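Local coordinates for protein LbaCas13a H328A (C2c2) (Lachnospiraceae bacterium NK4A179, PDB 5WLH) that binds its CRISPR guide RNA as a Cas13a nuclease and, so guided, cleaves RNA, probably through its paired HEPN domains, at residues Ile446-Met451 with Leu1138-Ala1143; Arg1131-Phe1136 with Ser1228-Phe1233; Phe258-Ser263 with Ala279-Leu284. One frame throughout, in Å; residues are numbered along the deposited sequence.

The three contacts form a connected patch of the protein interior that reaches the bound guide RNA at several points. Interactions 1 and 2 both use helix 1106-1145, and their centres lie about 8 Å apart. They are joined by Tyr1140 OH and Ser1228 OG, 2.7 Å apart. Interaction 3 has its centre about 11 Å from that of interaction 1. Two hydroxyls tie these: Tyr448 OH lies 2.6 Å from Leu284 O, and Tyr1142 OH lies 2.9 Å from Phe258 N. Interactions 2 and 3 do not touch; their nearest atoms are about 6 Å apart. Each contact has residues on RNA chain B: Lys447, Arg1131 and Ser263 hold phosphates, and the backbone carbonyl of Glu1231 takes the base of a guanosine.

Interaction 1 of 3, residues Ile446-Met451 with Leu1138-Ala1143; sequences IKYIAM and LGYHYA. With nucleotides of chain B.
The ring of Tyr448 receives Tyr1140 over one face and Ala1143 at its edge. Tyr1140 turns its own edge, led by CD1, to that face near the rim; CD1 lies 4.0 Å from Tyr448 CZ. This is a T-shaped pair with the planes at 71°. Tyr448 also meets Phe1136 edge-to-face. The methyl CB of Ala1143 lies near the plane of the Tyr448 ring, 4.1 Å from CE1. The Tyr1142 ring takes the methyl CE of Met451 at its edge, 4.1 Å from CD2. A bend at the last torsion of Met451 (chi3 62°) turns CE back to fit between Tyr1142, Ala1143 CB and Gly1139 O. Gly1139 lets the backbones close in: its CA makes a nearly straight CA-H...O contact with Tyr448 O at 3.4 Å, where a CB would clash. All three ring hydroxyls are satisfied, by Leu284, Ser1228 and Phe258. Lys447 reaches the RNA, where NZ donates to OP1 of C11 of chain B at 2.9 Å. The whole is a close, nearly perpendicular helix crossing with a glycine at the contact point: the axes of 446-451 and 1138-1143 approach to 7.3 Å and cross at 83°.

Interaction 2 of 3, residues Arg1131-Phe1136 with Ser1228-Phe1233; sequences RDLMNF and SGLEIF. With nucleotides of chain B.
Phe1233 turns its edge to the face of Phe1136 in an offset T-shaped pair, with planes at 62°. Phe1233 CB sits over the centre of the same face, 4.1 Å from the centroid of the Phe1136 ring. The two side chains lie alongside each other, each extending toward the other's backbone.

Aliphatic groups fill in around the rings. Leu1133 CD1 lies over one face of Phe1233 in a CH-pi contact. Leu1230 CD2 meets both Leu1133 CD1 and Phe1136 CD1, the latter at 3.7 Å. Ile1232 CG2 reaches the Phe1136 edge at CE2. Gly1229 brings its backbone O to 3.2 Å from Phe1136 CZ. Its positive phi suits glycine, and a CB there would be tight against the ring.

Charged groups lie beside these apolar ones. Arg1131 NH2 meets Asp1132 OD2 on its syn side at 3.0 Å, near the guanidinium plane. Arg1131 NE comes to Asp1132 OD1 from above the carboxylate plane, at 2.9 Å. Asp1132 OD2 also bonds to Tyr1276. Arg1131 NH1 and NH2 both donate to OP1 of A28 of chain B, and Glu496 makes a further salt bridge with Arg1131, at NH1. A leucine in place of Arg1131 would probably leave this phosphate and the Asp1132 carboxylate without their shared positive partner. On the other segment, the backbone O of Glu1231 accepts hydrogen bonds from N1 (2.7 Å) and N2 (2.9 Å) of G2 of chain B.

The chemistry is thus divided: apolar contacts join the segments, while Arg1131 reaches a phosphate and the main-chain O of Glu1231 meets two donors of a guanine base.

Interaction 3 of 3, residues Phe258-Ser263 with Ala279-Leu284; sequences FAITVS and AFKKFL. With nucleotides of chain B.
Ile260 and Lys281 lie alongside each other, running opposite ways, with the aliphatic part of the lysine laid along the strand. Lys281 CD lies 3.7 Å from Ile260 CG1 and 3.5 Å from Ile260 O. The same carbon presses on Ala259 CB at 3.4 Å, tighter than usual for two carbons. CG of Lys281 stands opposite its backbone N (chi1 177°), and the chain then bends at the three later torsions, bringing CE to Val262. There it meets Val262 CG2 at 3.7 Å, the two side chains crossing at about a right angle. The charged end, NZ, forms a salt bridge with Glu253.

The motif is a beta hairpin packed on a helix. Strand 258-260 pairs antiparallel with strand 250-252, and the chain then leads into helix 268-287, whose segment 279-284 lies at 124° to strand 258-260.

Ile260 also spreads its branches over two further residues of this helix. Its CD1 comes to the edge of the Phe280 ring, 3.8 Å from CD2, with the side chains at about a right angle. The Phe280 ring also stacks with Phe403. Ile260 CG2 meets Leu284 CD1 at 3.8 Å, again crosswise. Beyond Val262 the chain turns to the RNA. Ser263 OG, anti to the backbone N (chi1 167°), donates to OP1 of A13 of chain B at 2.6 Å and is itself bonded to the backbone N of Gly265.

Interaction 1 of 3, residues Ile446-Met451 with Leu1138-Ala1143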
loop_
_atom_site.group_PDB
_atom_site.type_symbol
_atom_site.label_atom_id
_atom_site.label_comp_id
_atom_site.label_asym_id
_atom_site.label_seq_id
_atom_site.Cartn_x
_atom_site.Cartn_y
_atom_site.Cartn_z
ATOM N N ILE A 446 14.796 -10.351 -8.126
ATOM C CA ILE A 446 13.408 -10.158 -8.530
ATOM C C ILE A 446 13.037 -11.085 -9.674
ATOM O O ILE A 446 11.856 -11.441 -9.837
ATOM C CB ILE A 446 13.150 -8.680 -8.896
ATOM C CG1 ILE A 446 13.941 -8.279 -10.143
ATOM C CG2 ILE A 446 13.422 -7.786 -7.669
ATOM C CD1 ILE A 446 13.647 -6.820 -10.628
ATOM N N LYS A 447 14.022 -11.517 -10.475
ATOM C CA LYS A 447 13.698 -12.460 -11.543
ATOM C C LYS A 447 13.422 -13.858 -10.991
ATOM O O LYS A 447 12.508 -14.542 -11.462
ATOM C CB LYS A 447 14.817 -12.489 -12.583
ATOM C CG LYS A 447 14.936 -11.181 -13.364
ATOM C CD LYS A 447 13.594 -10.764 -13.966
ATOM C CE LYS A 447 13.720 -9.439 -14.715
ATOM N NZ LYS A 447 12.425 -8.969 -15.313
ATOM N N TYR A 448 14.203 -14.328 -10.013
ATOM C CA TYR A 448 13.838 -15.617 -9.426
ATOM C C TYR A 448 12.476 -15.528 -8.751
ATOM O O TYR A 448 11.652 -16.437 -8.866
ATOM C CB TYR A 448 14.884 -16.068 -8.415
ATOM C CG TYR A 448 16.100 -16.682 -9.037
ATOM C CD1 TYR A 448 16.001 -17.771 -9.901
ATOM C CD2 TYR A 448 17.363 -16.196 -8.735
ATOM C CE1 TYR A 448 17.141 -18.340 -10.474
ATOM C CE2 TYR A 448 18.492 -16.749 -9.306
ATOM C CZ TYR A 448 18.379 -17.824 -10.159
ATOM O OH TYR A 448 19.529 -18.381 -10.688
ATOM N N ILE A 449 12.222 -14.428 -8.053
ATOM C CA ILE A 449 10.915 -14.242 -7.433
ATOM C C ILE A 449 9.823 -14.252 -8.494
ATOM O O ILE A 449 8.783 -14.900 -8.320
ATOM C CB ILE A 449 10.911 -12.943 -6.596
ATOM C CG1 ILE A 449 11.770 -13.150 -5.336
ATOM C CG2 ILE A 449 9.526 -12.591 -6.145
ATOM C CD1 ILE A 449 12.225 -11.870 -4.683
ATOM N N ALA A 450 10.051 -13.570 -9.624
ATOM C CA ALA A 450 9.036 -13.527 -10.675
ATOM C C ALA A 450 8.781 -14.916 -11.231
ATOM O O ALA A 450 7.637 -15.277 -11.510
ATOM C CB ALA A 450 9.448 -12.580 -11.794
ATOM N N MET A 451 9.841 -15.712 -11.385
ATOM C CA MET A 451 9.667 -17.109 -11.794
ATOM C C MET A 451 8.852 -17.888 -10.767
ATOM O O MET A 451 7.928 -18.628 -11.129
ATOM C CB MET A 451 11.039 -17.760 -12.005
ATOM C CG MET A 451 11.780 -17.205 -13.200
ATOM S SD MET A 451 13.430 -17.942 -13.293
ATOM C CE MET A 451 12.978 -19.686 -13.527
ATOM N N LEU A 1138 11.019 -21.011 -4.731
ATOM C CA LEU A 1138 10.352 -21.735 -5.804
ATOM C C LEU A 1138 10.998 -21.451 -7.144
ATOM O O LEU A 1138 11.227 -22.365 -7.928
ATOM C CB LEU A 1138 8.878 -21.359 -5.862
ATOM C CG LEU A 1138 8.042 -22.044 -4.801
ATOM C CD1 LEU A 1138 6.624 -21.463 -4.867
ATOM C CD2 LEU A 1138 8.008 -23.602 -5.026
ATOM N N GLY A 1139 11.281 -20.183 -7.439
ATOM C CA GLY A 1139 11.838 -19.868 -8.739
ATOM C C GLY A 1139 13.240 -20.412 -8.895
ATOM O O GLY A 1139 13.593 -20.953 -9.948
ATOM N N TYR A 1140 14.040 -20.288 -7.841
ATOM C CA TYR A 1140 15.414 -20.762 -7.853
ATOM C C TYR A 1140 15.466 -22.285 -7.982
ATOM O O TYR A 1140 16.170 -22.826 -8.841
ATOM C CB TYR A 1140 16.089 -20.274 -6.577
ATOM C CG TYR A 1140 17.476 -20.782 -6.353
ATOM C CD1 TYR A 1140 18.566 -20.094 -6.860
ATOM C CD2 TYR A 1140 17.702 -21.959 -5.650
ATOM C CE1 TYR A 1140 19.864 -20.553 -6.642
ATOM C CE2 TYR A 1140 18.994 -22.432 -5.435
ATOM C CZ TYR A 1140 20.065 -21.720 -5.932
ATOM O OH TYR A 1140 21.347 -22.184 -5.711
ATOM N N HIS A 1141 14.706 -22.999 -7.154
ATOM C CA HIS A 1141 14.774 -24.458 -7.252
ATOM C C HIS A 1141 14.054 -24.981 -8.482
ATOM O O HIS A 1141 14.426 -26.038 -9.002
ATOM C CB HIS A 1141 14.237 -25.086 -5.980
ATOM C CG HIS A 1141 15.137 -24.857 -4.813
ATOM N ND1 HIS A 1141 16.315 -25.554 -4.643
ATOM C CD2 HIS A 1141 15.084 -23.948 -3.814
ATOM C CE1 HIS A 1141 16.920 -25.122 -3.553
ATOM N NE2 HIS A 1141 16.194 -24.145 -3.031
ATOM N N TYR A 1142 13.058 -24.249 -8.981
ATOM C CA TYR A 1142 12.472 -24.578 -10.273
ATOM C C TYR A 1142 13.508 -24.462 -11.377
ATOM O O TYR A 1142 13.621 -25.345 -12.242
ATOM C CB TYR A 1142 11.284 -23.660 -10.563
ATOM C CG TYR A 1142 10.589 -23.903 -11.877
ATOM C CD1 TYR A 1142 9.642 -24.919 -12.009
ATOM C CD2 TYR A 1142 10.848 -23.097 -12.973
ATOM C CE1 TYR A 1142 8.967 -25.110 -13.213
ATOM C CE2 TYR A 1142 10.178 -23.278 -14.175
ATOM C CZ TYR A 1142 9.234 -24.279 -14.278
ATOM O OH TYR A 1142 8.578 -24.448 -15.468
ATOM N N ALA A 1143 14.266 -23.362 -11.377
ATOM C CA ALA A 1143 15.376 -23.245 -12.312
ATOM C C ALA A 1143 16.362 -24.384 -12.124
ATOM O O ALA A 1143 16.878 -24.935 -13.104
ATOM C CB ALA A 1143 16.074 -21.888 -12.140
ATOM P P C B 11 12.961 -5.435 -16.604
ATOM O OP1 C B 11 13.555 -6.750 -16.870
ATOM O OP2 C B 11 13.701 -4.196 -16.984
ATOM O "O5'" C B 11 11.582 -5.324 -17.354
ATOM C "C5'" C B 11 10.739 -6.456 -17.492
ATOM C "C4'" C B 11 9.565 -6.124 -18.356
ATOM O "O4'" C B 11 8.794 -5.045 -17.769
ATOM C "C3'" C B 11 9.903 -5.593 -19.735
ATOM O "O3'" C B 11 10.278 -6.605 -20.621
ATOM C "C2'" C B 11 8.615 -4.899 -20.122
ATOM O "O2'" C B 11 7.612 -5.877 -20.358
ATOM C "C1'" C B 11 8.265 -4.228 -18.803
ATOM N N1 C B 11 8.845 -2.875 -18.668
ATOM C C2 C B 11 8.190 -1.812 -19.279
ATOM O O2 C B 11 7.170 -2.044 -19.964
ATOM N N3 C B 11 8.684 -0.572 -19.118
ATOM C C4 C B 11 9.783 -0.375 -18.375
ATOM N N4 C B 11 10.246 0.873 -18.239
ATOM C C5 C B 11 10.470 -1.453 -17.737
ATOM C C6 C B 11 9.966 -2.677 -17.910
ATOM P P C B 10 14.499 -1.454 -11.942
ATOM O OP1 C B 10 15.845 -2.099 -11.827
ATOM O OP2 C B 10 14.260 -0.145 -12.623
ATOM O "O5'" C B 10 13.533 -2.426 -12.754
ATOM C "C5'" C B 10 13.302 -3.766 -12.352
ATOM C "C4'" C B 10 12.023 -4.285 -12.962
ATOM O "O4'" C B 10 10.925 -3.432 -12.557
ATOM C "C3'" C B 10 11.952 -4.267 -14.485
ATOM O "O3'" C B 10 12.575 -5.402 -15.054
ATOM C "C2'" C B 10 10.448 -4.203 -14.739
ATOM O "O2'" C B 10 9.851 -5.473 -14.489
ATOM C "C1'" C B 10 10.009 -3.280 -13.612
ATOM N N1 C B 10 9.986 -1.858 -14.020
ATOM C C2 C B 10 8.877 -1.431 -14.753
ATOM O O2 C B 10 7.978 -2.256 -15.044
ATOM N N3 C B 10 8.807 -0.137 -15.119
ATOM C C4 C B 10 9.797 0.700 -14.788
ATOM N N4 C B 10 9.687 1.975 -15.169
ATOM C C5 C B 10 10.946 0.287 -14.040
ATOM C C6 C B 10 11.008 -0.997 -13.681
#

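Interaction 2 of 3, residues Arg1131-Phe1136 with Ser1228-Phe1233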
loop_
_atom_site.group_PDB
_atom_site.type_symbol
_atom_site.label_atom_id
_atom_site.label_comp_id
_atom_site.label_asym_id
_atom_site.label_seq_id
_atom_site.Cartn_x
_atom_site.Cartn_y
_atom_site.Cartn_z
ATOM N N ARG A 1131 5.925 -14.190 1.427
ATOM C CA ARG A 1131 5.496 -14.585 0.093
ATOM C C ARG A 1131 6.678 -14.587 -0.867
ATOM O O ARG A 1131 6.847 -15.510 -1.668
ATOM C CB ARG A 1131 4.408 -13.638 -0.424
ATOM C CG ARG A 1131 3.991 -13.908 -1.871
ATOM C CD ARG A 1131 3.290 -12.720 -2.463
ATOM N NE ARG A 1131 4.267 -11.655 -2.753
ATOM C CZ ARG A 1131 3.942 -10.433 -3.172
ATOM N NH1 ARG A 1131 2.665 -10.117 -3.380
ATOM N NH2 ARG A 1131 4.902 -9.540 -3.422
ATOM N N ASP A 1132 7.493 -13.536 -0.828
ATOM C CA ASP A 1132 8.534 -13.432 -1.833
ATOM C C ASP A 1132 9.729 -14.324 -1.531
ATOM O O ASP A 1132 10.420 -14.734 -2.463
ATOM C CB ASP A 1132 8.937 -11.972 -1.992
ATOM C CG ASP A 1132 7.850 -11.178 -2.689
ATOM O OD1 ASP A 1132 7.100 -11.800 -3.476
ATOM O OD2 ASP A 1132 7.736 -9.980 -2.434
ATOM N N LEU A 1133 9.960 -14.653 -0.261
ATOM C CA LEU A 1133 10.946 -15.679 0.074
ATOM C C LEU A 1133 10.531 -17.015 -0.526
ATOM O O LEU A 1133 11.319 -17.669 -1.204
ATOM C CB LEU A 1133 11.103 -15.791 1.596
ATOM C CG LEU A 1133 12.032 -16.901 2.097
ATOM C CD1 LEU A 1133 13.393 -16.787 1.418
ATOM C CD2 LEU A 1133 12.167 -16.800 3.612
ATOM N N MET A 1134 9.267 -17.403 -0.335
ATOM C CA MET A 1134 8.789 -18.633 -0.955
ATOM C C MET A 1134 8.912 -18.573 -2.465
ATOM O O MET A 1134 9.316 -19.552 -3.106
ATOM C CB MET A 1134 7.338 -18.902 -0.567
ATOM C CG MET A 1134 6.782 -20.064 -1.366
ATOM S SD MET A 1134 5.036 -20.208 -1.046
ATOM C CE MET A 1134 4.389 -18.918 -2.126
ATOM N N ASN A 1135 8.533 -17.433 -3.065
ATOM C CA ASN A 1135 8.630 -17.303 -4.514
ATOM C C ASN A 1135 10.084 -17.381 -4.977
ATOM O O ASN A 1135 10.372 -17.966 -6.024
ATOM C CB ASN A 1135 8.021 -15.981 -4.971
ATOM C CG ASN A 1135 6.508 -16.023 -5.040
ATOM O OD1 ASN A 1135 5.896 -17.067 -4.898
ATOM N ND2 ASN A 1135 5.904 -14.865 -5.226
ATOM N N PHE A 1136 10.997 -16.731 -4.243
ATOM C CA PHE A 1136 12.406 -16.825 -4.593
ATOM C C PHE A 1136 12.849 -18.276 -4.591
ATOM O O PHE A 1136 13.462 -18.753 -5.555
ATOM C CB PHE A 1136 13.285 -16.045 -3.613
ATOM C CG PHE A 1136 14.741 -16.158 -3.945
ATOM C CD1 PHE A 1136 15.501 -17.253 -3.505
ATOM C CD2 PHE A 1136 15.345 -15.214 -4.760
ATOM C CE1 PHE A 1136 16.829 -17.374 -3.868
ATOM C CE2 PHE A 1136 16.690 -15.319 -5.106
ATOM C CZ PHE A 1136 17.432 -16.394 -4.656
ATOM N N SER A 1228 19.964 -22.199 -0.164
ATOM C CA SER A 1228 20.640 -22.163 -1.455
ATOM C C SER A 1228 20.118 -20.995 -2.277
ATOM O O SER A 1228 18.906 -20.783 -2.376
ATOM C CB SER A 1228 20.445 -23.477 -2.213
ATOM O OG SER A 1228 21.316 -23.532 -3.331
ATOM N N GLY A 1229 21.039 -20.199 -2.816
ATOM C CA GLY A 1229 20.669 -19.019 -3.565
ATOM C C GLY A 1229 20.314 -17.804 -2.730
ATOM O O GLY A 1229 20.252 -16.701 -3.283
ATOM N N LEU A 1230 20.114 -17.950 -1.412
ATOM C CA LEU A 1230 19.619 -16.829 -0.616
ATOM C C LEU A 1230 20.629 -15.699 -0.468
ATOM O O LEU A 1230 20.244 -14.621 -0.005
ATOM C CB LEU A 1230 19.183 -17.293 0.774
ATOM C CG LEU A 1230 17.888 -18.103 0.823
ATOM C CD1 LEU A 1230 17.430 -18.239 2.255
ATOM C CD2 LEU A 1230 16.812 -17.478 -0.081
ATOM N N GLU A 1231 21.892 -15.905 -0.867
ATOM C CA GLU A 1231 22.827 -14.784 -0.958
ATOM C C GLU A 1231 22.340 -13.684 -1.912
ATOM O O GLU A 1231 22.757 -12.528 -1.768
ATOM C CB GLU A 1231 24.202 -15.298 -1.390
ATOM C CG GLU A 1231 24.292 -15.731 -2.858
ATOM C CD GLU A 1231 23.819 -17.159 -3.098
ATOM O OE1 GLU A 1231 23.535 -17.886 -2.116
ATOM O OE2 GLU A 1231 23.724 -17.538 -4.283
ATOM N N ILE A 1232 21.488 -14.029 -2.885
ATOM C CA ILE A 1232 20.869 -13.068 -3.796
ATOM C C ILE A 1232 19.726 -12.343 -3.110
ATOM O O ILE A 1232 19.504 -11.145 -3.326
ATOM C CB ILE A 1232 20.383 -13.816 -5.056
ATOM C CG1 ILE A 1232 21.570 -14.467 -5.765
ATOM C CG2 ILE A 1232 19.604 -12.920 -6.003
ATOM C CD1 ILE A 1232 22.533 -13.463 -6.327
ATOM N N PHE A 1233 18.968 -13.072 -2.299
ATOM C CA PHE A 1233 17.792 -12.546 -1.623
ATOM C C PHE A 1233 18.132 -11.659 -0.430
ATOM O O PHE A 1233 17.403 -10.693 -0.135
ATOM C CB PHE A 1233 16.949 -13.744 -1.184
ATOM C CG PHE A 1233 15.584 -13.396 -0.722
ATOM C CD1 PHE A 1233 14.540 -13.314 -1.625
ATOM C CD2 PHE A 1233 15.327 -13.218 0.623
ATOM C CE1 PHE A 1233 13.255 -13.014 -1.185
ATOM C CE2 PHE A 1233 14.036 -12.923 1.072
ATOM C CZ PHE A 1233 13.012 -12.817 0.156
ATOM P P G B 2 31.507 -8.604 4.800
ATOM O OP1 G B 2 32.389 -7.605 5.471
ATOM O OP2 G B 2 30.928 -9.722 5.589
ATOM O "O5'" G B 2 30.313 -7.834 4.068
ATOM C "C5'" G B 2 30.580 -6.878 3.045
ATOM C "C4'" G B 2 29.336 -6.436 2.307
ATOM O "O4'" G B 2 28.753 -7.551 1.575
ATOM C "C3'" G B 2 28.209 -5.867 3.167
ATOM O "O3'" G B 2 27.527 -4.885 2.401
ATOM C "C2'" G B 2 27.286 -7.065 3.332
ATOM O "O2'" G B 2 25.951 -6.750 3.669
ATOM C "C1'" G B 2 27.394 -7.700 1.952
ATOM N N9 G B 2 27.055 -9.117 1.945
ATOM C C8 G B 2 27.693 -10.073 2.698
ATOM N N7 G B 2 27.194 -11.259 2.517
ATOM C C5 G B 2 26.161 -11.061 1.607
ATOM C C6 G B 2 25.272 -12.022 1.042
ATOM O O6 G B 2 25.231 -13.231 1.271
ATOM N N1 G B 2 24.382 -11.454 0.144
ATOM C C2 G B 2 24.333 -10.119 -0.166
ATOM N N2 G B 2 23.384 -9.781 -1.069
ATOM N N3 G B 2 25.164 -9.202 0.358
ATOM C C4 G B 2 26.057 -9.748 1.228
ATOM P P A B 28 2.485 -6.641 -5.014
ATOM O OP1 A B 28 3.373 -7.820 -4.944
ATOM O OP2 A B 28 1.025 -6.791 -5.186
ATOM O "O5'" A B 28 2.705 -5.840 -3.666
ATOM C "C5'" A B 28 2.110 -4.576 -3.493
ATOM C "C4'" A B 28 3.151 -3.544 -3.168
ATOM O "O4'" A B 28 3.906 -3.175 -4.356
ATOM C "C3'" A B 28 2.614 -2.221 -2.670
ATOM O "O3'" A B 28 2.204 -2.267 -1.326
ATOM C "C2'" A B 28 3.796 -1.309 -2.902
ATOM O "O2'" A B 28 4.791 -1.598 -1.937
ATOM C "C1'" A B 28 4.284 -1.822 -4.263
ATOM N N9 A B 28 3.643 -1.081 -5.358
ATOM C C8 A B 28 2.601 -1.460 -6.167
ATOM N N7 A B 28 2.257 -0.514 -7.036
ATOM C C5 A B 28 3.142 0.527 -6.768
ATOM C C6 A B 28 3.319 1.796 -7.348
ATOM N N6 A B 28 2.585 2.264 -8.377
ATOM N N1 A B 28 4.278 2.590 -6.836
ATOM C C2 A B 28 5.026 2.117 -5.827
ATOM N N3 A B 28 4.970 0.943 -5.208
ATOM C C4 A B 28 3.987 0.183 -5.734
#

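Interaction 3 of 3, residues Phe258-Ser263 with Ala279-Leu284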
loop_
_atom_site.group_PDB
_atom_site.type_symbol
_atom_site.label_atom_id
_atom_site.label_comp_id
_atom_site.label_asym_id
_atom_site.label_seq_id
_atom_site.Cartn_x
_atom_site.Cartn_y
_atom_site.Cartn_z
ATOM N N PHE A 258 8.408 -22.345 -17.447
ATOM C CA PHE A 258 8.345 -20.899 -17.258
ATOM C C PHE A 258 9.760 -20.329 -17.273
ATOM O O PHE A 258 10.673 -20.903 -16.678
ATOM C CB PHE A 258 7.687 -20.560 -15.914
ATOM C CG PHE A 258 6.186 -20.576 -15.925
ATOM C CD1 PHE A 258 5.464 -19.842 -16.856
ATOM C CD2 PHE A 258 5.495 -21.287 -14.957
ATOM C CE1 PHE A 258 4.081 -19.832 -16.822
ATOM C CE2 PHE A 258 4.121 -21.278 -14.923
ATOM C CZ PHE A 258 3.413 -20.547 -15.859
ATOM N N ALA A 259 9.935 -19.188 -17.939
ATOM C CA ALA A 259 11.204 -18.473 -17.913
ATOM C C ALA A 259 10.918 -16.986 -18.057
ATOM O O ALA A 259 9.824 -16.593 -18.480
ATOM C CB ALA A 259 12.139 -18.937 -19.025
ATOM N N ILE A 260 11.923 -16.157 -17.731
ATOM C CA ILE A 260 11.740 -14.719 -17.919
ATOM C C ILE A 260 11.454 -14.461 -19.386
ATOM O O ILE A 260 12.012 -15.116 -20.279
ATOM C CB ILE A 260 12.958 -13.912 -17.434
ATOM C CG1 ILE A 260 14.216 -14.292 -18.242
ATOM C CG2 ILE A 260 13.121 -14.072 -15.914
ATOM C CD1 ILE A 260 15.430 -13.402 -17.986
ATOM N N THR A 261 10.531 -13.544 -19.639
ATOM C CA THR A 261 10.089 -13.275 -20.998
ATOM C C THR A 261 11.186 -12.580 -21.784
ATOM O O THR A 261 11.840 -11.678 -21.272
ATOM C CB THR A 261 8.858 -12.389 -20.967
ATOM O OG1 THR A 261 7.905 -12.957 -20.059
ATOM C CG2 THR A 261 8.250 -12.283 -22.350
ATOM N N VAL A 262 11.376 -12.999 -23.033
ATOM C CA VAL A 262 12.330 -12.378 -23.948
ATOM C C VAL A 262 11.544 -11.720 -25.073
ATOM O O VAL A 262 10.684 -12.356 -25.691
ATOM C CB VAL A 262 13.332 -13.399 -24.516
ATOM C CG1 VAL A 262 14.303 -12.692 -25.480
ATOM C CG2 VAL A 262 14.090 -14.156 -23.394
ATOM N N SER A 263 11.830 -10.448 -25.338
ATOM C CA SER A 263 11.145 -9.765 -26.424
ATOM C C SER A 263 11.455 -10.439 -27.759
ATOM O O SER A 263 12.535 -10.996 -27.955
ATOM C CB SER A 263 11.568 -8.296 -26.497
ATOM O OG SER A 263 11.117 -7.737 -27.727
ATOM N N ALA A 279 20.723 -14.263 -22.915
ATOM C CA ALA A 279 21.943 -14.629 -22.213
ATOM C C ALA A 279 21.725 -14.582 -20.713
ATOM O O ALA A 279 22.225 -15.441 -19.977
ATOM C CB ALA A 279 23.103 -13.703 -22.600
ATOM N N PHE A 280 20.964 -13.591 -20.244
ATOM C CA PHE A 280 20.700 -13.505 -18.818
ATOM C C PHE A 280 19.757 -14.613 -18.372
ATOM O O PHE A 280 19.903 -15.149 -17.272
ATOM C CB PHE A 280 20.114 -12.137 -18.460
ATOM C CG PHE A 280 19.872 -11.980 -16.990
ATOM C CD1 PHE A 280 20.936 -11.825 -16.119
ATOM C CD2 PHE A 280 18.592 -12.068 -16.472
ATOM C CE1 PHE A 280 20.737 -11.715 -14.760
ATOM C CE2 PHE A 280 18.388 -11.961 -15.102
ATOM C CZ PHE A 280 19.450 -11.779 -14.250
ATOM N N LYS A 281 18.779 -14.960 -19.209
ATOM C CA LYS A 281 17.943 -16.125 -18.924
ATOM C C LYS A 281 18.797 -17.365 -18.693
ATOM O O LYS A 281 18.526 -18.171 -17.785
ATOM C CB LYS A 281 16.972 -16.345 -20.084
ATOM C CG LYS A 281 16.107 -17.571 -19.937
ATOM C CD LYS A 281 14.719 -17.258 -20.462
ATOM C CE LYS A 281 14.614 -17.508 -21.935
ATOM N NZ LYS A 281 14.738 -18.957 -22.206
ATOM N N LYS A 282 19.859 -17.521 -19.485
ATOM C CA LYS A 282 20.762 -18.644 -19.283
ATOM C C LYS A 282 21.535 -18.493 -17.982
ATOM O O LYS A 282 21.746 -19.477 -17.270
ATOM C CB LYS A 282 21.717 -18.792 -20.472
ATOM C CG LYS A 282 22.764 -19.889 -20.235
ATOM C CD LYS A 282 23.421 -20.338 -21.529
ATOM C CE LYS A 282 24.582 -21.285 -21.241
ATOM N NZ LYS A 282 25.841 -20.535 -20.976
ATOM N N PHE A 283 21.943 -17.264 -17.644
ATOM C CA PHE A 283 22.557 -17.019 -16.345
ATOM C C PHE A 283 21.661 -17.506 -15.213
ATOM O O PHE A 283 22.135 -18.132 -14.260
ATOM C CB PHE A 283 22.869 -15.527 -16.175
ATOM C CG PHE A 283 23.390 -15.156 -14.811
ATOM C CD1 PHE A 283 22.524 -14.799 -13.779
ATOM C CD2 PHE A 283 24.747 -15.123 -14.565
ATOM C CE1 PHE A 283 23.008 -14.452 -12.538
ATOM C CE2 PHE A 283 25.239 -14.770 -13.326
ATOM C CZ PHE A 283 24.369 -14.439 -12.299
ATOM N N LEU A 284 20.367 -17.168 -15.266
ATOM C CA LEU A 284 19.474 -17.555 -14.175
ATOM C C LEU A 284 19.373 -19.065 -14.060
ATOM O O LEU A 284 19.306 -19.612 -12.952
ATOM C CB LEU A 284 18.086 -16.967 -14.388
ATOM C CG LEU A 284 17.936 -15.479 -14.133
ATOM C CD1 LEU A 284 16.488 -15.112 -14.496
ATOM C CD2 LEU A 284 18.268 -15.111 -12.675
ATOM P P A B 13 11.426 -4.307 -27.009
ATOM O OP1 A B 13 11.568 -5.192 -28.178
ATOM O OP2 A B 13 12.517 -4.246 -26.004
ATOM O "O5'" A B 13 11.277 -2.792 -27.477
ATOM C "C5'" A B 13 10.283 -2.409 -28.418
ATOM C "C4'" A B 13 10.295 -0.911 -28.620
ATOM O "O4'" A B 13 9.983 -0.255 -27.369
ATOM C "C3'" A B 13 11.639 -0.325 -29.003
ATOM O "O3'" A B 13 11.923 -0.464 -30.383
ATOM C "C2'" A B 13 11.516 1.113 -28.537
ATOM O "O2'" A B 13 10.697 1.849 -29.436
ATOM C "C1'" A B 13 10.744 0.925 -27.237
ATOM N N9 A B 13 11.630 0.781 -26.069
ATOM C C8 A B 13 11.922 -0.355 -25.337
ATOM N N7 A B 13 12.727 -0.123 -24.316
ATOM C C5 A B 13 12.985 1.242 -24.395
ATOM C C6 A B 13 13.775 2.109 -23.616
ATOM N N6 A B 13 14.479 1.726 -22.548
ATOM N N1 A B 13 13.815 3.404 -23.985
ATOM C C2 A B 13 13.111 3.812 -25.051
ATOM N N3 A B 13 12.324 3.102 -25.853
ATOM C C4 A B 13 12.312 1.809 -25.459
#